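Local coordinates for protein tumor necrosis factor receptor superfamily member 11B (Homo sapiens, PDB 3URF) that acts as a secreted decoy receptor that captures the cytokine RANKL and so neutralises its role in osteoclast formation, here represented by its cysteine-rich repeats, at residues H32-A35 and K36-T39; R123-D126 and G127-S130. All blocks are in the same frame, centred on the assembly; numbering follows the deposited sequence.

Contact 1 of 2, residues H32-A35 and K36-T39; sequences HCTA and KWKT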
loop_
_atom_site.group_PDB
_atom_site.type_symbol
_atom_site.label_atom_id
_atom_site.label_comp_id
_atom_site.label_asym_id
_atom_site.label_seq_id
_atom_site.Cartn_x
_atom_site.Cartn_y
_atom_site.Cartn_z
ATOM N N HIS B 32 -3.754 18.144 -41.565
ATOM C CA HIS B 32 -4.649 19.293 -41.688
ATOM C C HIS B 32 -4.815 19.714 -43.131
ATOM O O HIS B 32 -3.867 19.661 -43.914
ATOM C CB HIS B 32 -4.116 20.480 -40.886
ATOM C CG HIS B 32 -4.422 20.403 -39.422
ATOM N ND1 HIS B 32 -5.579 20.917 -38.875
ATOM C CD2 HIS B 32 -3.724 19.869 -38.392
ATOM C CE1 HIS B 32 -5.579 20.705 -37.571
ATOM N NE2 HIS B 32 -4.464 20.071 -37.252
ATOM N N CYS B 33 -6.021 20.143 -43.479
ATOM C CA CYS B 33 -6.283 20.642 -44.822
ATOM C C CYS B 33 -5.389 21.845 -45.099
ATOM O O CYS B 33 -4.865 22.461 -44.166
ATOM C CB CYS B 33 -7.748 21.039 -44.973
ATOM S SG CYS B 33 -8.129 22.688 -44.364
ATOM N N THR B 34 -5.216 22.184 -46.373
ATOM C CA THR B 34 -4.280 23.241 -46.738
ATOM C C THR B 34 -4.661 24.009 -48.000
ATOM O O THR B 34 -3.806 24.667 -48.597
ATOM C CB THR B 34 -2.864 22.678 -46.986
ATOM O OG1 THR B 34 -2.727 22.327 -48.370
ATOM C CG2 THR B 34 -2.598 21.455 -46.121
ATOM N N ALA B 35 -5.925 23.943 -48.407
ATOM C CA ALA B 35 -6.335 24.540 -49.684
ATOM C C ALA B 35 -5.679 23.770 -50.814
ATOM O O ALA B 35 -4.479 23.892 -51.044
ATOM C CB ALA B 35 -5.964 26.011 -49.749
ATOM N N LYS B 36 -6.477 22.972 -51.512
ATOM C CA LYS B 36 -5.958 21.964 -52.432
ATOM C C LYS B 36 -5.555 20.704 -51.659
ATOM O O LYS B 36 -5.381 19.641 -52.248
ATOM C CB LYS B 36 -4.793 22.504 -53.273
ATOM C CG LYS B 36 -5.187 23.610 -54.261
ATOM C CD LYS B 36 -3.998 24.102 -55.094
ATOM C CE LYS B 36 -4.419 25.179 -56.100
ATOM N NZ LYS B 36 -3.316 25.634 -57.007
ATOM N N TRP B 37 -5.418 20.816 -50.340
ATOM C CA TRP B 37 -5.271 19.620 -49.510
ATOM C C TRP B 37 -6.372 19.477 -48.487
ATOM O O TRP B 37 -6.626 20.376 -47.696
ATOM C CB TRP B 37 -3.910 19.550 -48.820
ATOM C CG TRP B 37 -2.840 19.226 -49.769
ATOM C CD1 TRP B 37 -1.609 19.806 -49.852
ATOM C CD2 TRP B 37 -2.906 18.260 -50.825
ATOM N NE1 TRP B 37 -0.892 19.250 -50.889
ATOM C CE2 TRP B 37 -1.666 18.300 -51.503
ATOM C CE3 TRP B 37 -3.888 17.361 -51.258
ATOM C CZ2 TRP B 37 -1.384 17.472 -52.593
ATOM C CZ3 TRP B 37 -3.605 16.543 -52.341
ATOM C CH2 TRP B 37 -2.363 16.605 -52.997
ATOM N N LYS B 38 -7.012 18.321 -48.513
ATOM C CA LYS B 38 -8.070 18.003 -47.573
ATOM C C LYS B 38 -7.563 17.487 -46.230
ATOM O O LYS B 38 -6.386 17.145 -46.064
ATOM C CB LYS B 38 -8.993 16.949 -48.174
ATOM C CG LYS B 38 -8.294 16.003 -49.130
ATOM C CD LYS B 38 -8.278 16.580 -50.540
ATOM C CE LYS B 38 -9.680 16.541 -51.150
ATOM N NZ LYS B 38 -10.781 16.858 -50.169
ATOM N N THR B 39 -8.480 17.426 -45.275
ATOM C CA THR B 39 -8.178 16.826 -44.000
ATOM C C THR B 39 -7.985 15.338 -44.250
ATOM O O THR B 39 -8.828 14.667 -44.858
ATOM C CB THR B 39 -9.287 17.083 -42.946
ATOM O OG1 THR B 39 -9.590 18.485 -42.880
ATOM C CG2 THR B 39 -8.826 16.617 -41.572
#
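Thr34 N donates to Trp37 O at 2.6 Å, and this one backbone bond closes the tight turn in which the chain reverses between strands 27-31 and 40-43. The N-H points fairly straight at its acceptor (153°), reaching the oxygen somewhat tilted from the carbonyl plane. No return bond answers it, since Thr34 O stands 4.5 Å from Trp37 N. Ala35 and Lys36 form the bend, both with positive phi, and the extended Lys36 chain runs away from it.

The same two residues also meet through their side chains, which lie side by side and point the same way. With CG2 of Thr34 beside its own backbone N and anti to the carbonyl carbon, both branches of the threonine face Trp37: CG2 lies 3.6 Å from Trp37 CB, while OG1 comes to the edge of the indole, near its plane, 3.1 Å from CD1. Trp37 CG, anti to its own carbonyl carbon (chi1 -73°), carries that CD1 edge alongside Thr34. Putting an alanine in place of Thr34 removes both OG1 and CG2, and would probably leave the CB and CD1 side of the tryptophan without its neighbour and the indole freer to turn.

Towards the base of the turn, Cys33 CB packs 3.8 Å from Thr39 OG1. Cys33 SG is committed to the disulfide with Cys20, and Thr39 OG1 is hydrogen-bonded to Asp21 O, so both arms of the loop are fixed to the same neighbouring part of the first TNFR-Cys repeat. The chemistry implies that a covalent link and a side-chain bond hold the base of this loop, while nearer the bend a single backbone bond bridges the two arms, with the Thr34 and Trp37 side chains lying alongside it.

Contact 2 of 2, residues R123-D126 and G127-S130; sequences RCPD and GFFS
Cys124, just before a type II beta turn that runs from Pro125 to Phe128, and Phe128, the last residue of that turn, direct their CB atoms at each other's segment at the start of the fourth TNFR-Cys repeat. The turn is closed by Phe128 N donating to Pro125 O at 3.1 Å, a bent bond (138°) whose donor sits above the carbonyl plane. Gly127 takes the third position with phi 91°, as expected of a type II turn, where glycine is the usual choice.

Cys124 CB and Phe128 CB approach to 4.0 Å, an apolar contact at the first residue of strand 128-129. With CG anti to the carbonyl carbon (chi1 -70°), the phenyl ring turns back alongside the proline, CD2 lying 4.0 Å from Pro125 CB at an oblique approach. Asp126 contributes mainly backbone: its carbonyl O lies at the ring edge, 3.7 Å from Phe128 CD2.

Beyond the turn the chain enters strand 128-129, which pairs antiparallel with strand 140-141; Phe128 also rests on Lys141. The disulfide from Cys124 ties the residue just before the turn to Cys139, which precedes strand 140-141. Cys124 SG also passes 3.3 Å from Ser130 OG, a hydroxyl whose hydrogen bond is made with Phe107 O.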
loop_
_atom_site.group_PDB
_atom_site.type_symbol
_atom_site.label_atom_id
_atom_site.label_comp_id
_atom_site.label_asym_id
_atom_site.label_seq_id
_atom_site.Cartn_x
_atom_site.Cartn_y
_atom_site.Cartn_z
ATOM N N ARG B 123 -41.029 5.068 2.887
ATOM C CA ARG B 123 -42.176 4.568 3.629
ATOM C C ARG B 123 -43.475 4.847 2.895
ATOM O O ARG B 123 -43.631 5.895 2.272
ATOM C CB ARG B 123 -42.234 5.174 5.024
ATOM C CG ARG B 123 -41.269 4.538 5.980
ATOM C CD ARG B 123 -41.973 4.093 7.242
ATOM N NE ARG B 123 -41.019 3.546 8.198
ATOM C CZ ARG B 123 -41.295 3.330 9.480
ATOM N NH1 ARG B 123 -42.502 3.626 9.955
ATOM N NH2 ARG B 123 -40.366 2.826 10.289
ATOM N N CYS B 124 -44.403 3.898 2.972
ATOM C CA CYS B 124 -45.719 4.078 2.369
ATOM C C CYS B 124 -46.553 5.102 3.148
ATOM O O CYS B 124 -46.986 4.833 4.272
ATOM C CB CYS B 124 -46.454 2.735 2.266
ATOM S SG CYS B 124 -45.823 1.624 0.971
ATOM N N PRO B 125 -46.777 6.286 2.547
ATOM C CA PRO B 125 -47.554 7.363 3.177
ATOM C C PRO B 125 -48.921 6.897 3.695
ATOM O O PRO B 125 -49.347 5.759 3.459
ATOM C CB PRO B 125 -47.745 8.368 2.032
ATOM C CG PRO B 125 -46.572 8.139 1.137
ATOM C CD PRO B 125 -46.305 6.659 1.200
ATOM N N ASP B 126 -49.605 7.775 4.416
ATOM C CA ASP B 126 -50.943 7.444 4.852
ATOM C C ASP B 126 -51.765 7.143 3.609
ATOM O O ASP B 126 -51.748 7.914 2.646
ATOM C CB ASP B 126 -51.554 8.581 5.669
ATOM C CG ASP B 126 -51.154 8.524 7.134
ATOM O OD1 ASP B 126 -51.727 7.688 7.870
ATOM O OD2 ASP B 126 -50.267 9.308 7.549
ATOM N N GLY B 127 -52.446 6.002 3.615
ATOM C CA GLY B 127 -53.296 5.619 2.503
ATOM C C GLY B 127 -52.613 4.783 1.434
ATOM O O GLY B 127 -53.157 4.614 0.341
ATOM N N PHE B 128 -51.426 4.262 1.741
ATOM C CA PHE B 128 -50.702 3.385 0.822
ATOM C C PHE B 128 -50.194 2.149 1.540
ATOM O O PHE B 128 -50.368 2.005 2.749
ATOM C CB PHE B 128 -49.523 4.114 0.188
ATOM C CG PHE B 128 -49.924 5.170 -0.791
ATOM C CD1 PHE B 128 -49.982 4.887 -2.144
ATOM C CD2 PHE B 128 -50.250 6.448 -0.359
ATOM C CE1 PHE B 128 -50.355 5.860 -3.057
ATOM C CE2 PHE B 128 -50.627 7.426 -1.263
ATOM C CZ PHE B 128 -50.681 7.130 -2.615
ATOM N N PHE B 129 -49.551 1.262 0.794
ATOM C CA PHE B 129 -49.081 0.015 1.373
ATOM C C PHE B 129 -48.229 -0.794 0.385
ATOM O O PHE B 129 -48.168 -0.470 -0.812
ATOM C CB PHE B 129 -50.285 -0.821 1.827
ATOM C CG PHE B 129 -50.966 -1.548 0.706
ATOM C CD1 PHE B 129 -50.809 -2.922 0.554
ATOM C CD2 PHE B 129 -51.745 -0.856 -0.215
ATOM C CE1 PHE B 129 -51.430 -3.596 -0.487
ATOM C CE2 PHE B 129 -52.372 -1.524 -1.266
ATOM C CZ PHE B 129 -52.213 -2.893 -1.401
ATOM N N SER B 130 -47.564 -1.823 0.915
ATOM C CA SER B 130 -47.006 -2.924 0.124
ATOM C C SER B 130 -46.955 -4.202 0.967
ATOM O O SER B 130 -46.419 -4.193 2.074
ATOM C CB SER B 130 -45.613 -2.580 -0.425
ATOM O OG SER B 130 -45.057 -1.486 0.278
#

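In the fold
Followed from the N terminus, the chain first closes contact 1 as the loop joining strands 27-31 and 40-43 within the first TNFR-Cys repeat. It then runs through the second and third repeats before contact 2 carries it from strand 120-123 into strand 128-129 of the fourth. The two are in series, neither enclosing nor crossing the other, and their centres lie about 67 Å apart on opposite sides of the chain's centre. Each is a small local turn secured by a disulfide, contact 1 to strand 19-21 and contact 2 to the lead-in of strand 140-141, which illustrates how an elongated, helix-free receptor is built from separately cross-linked modules.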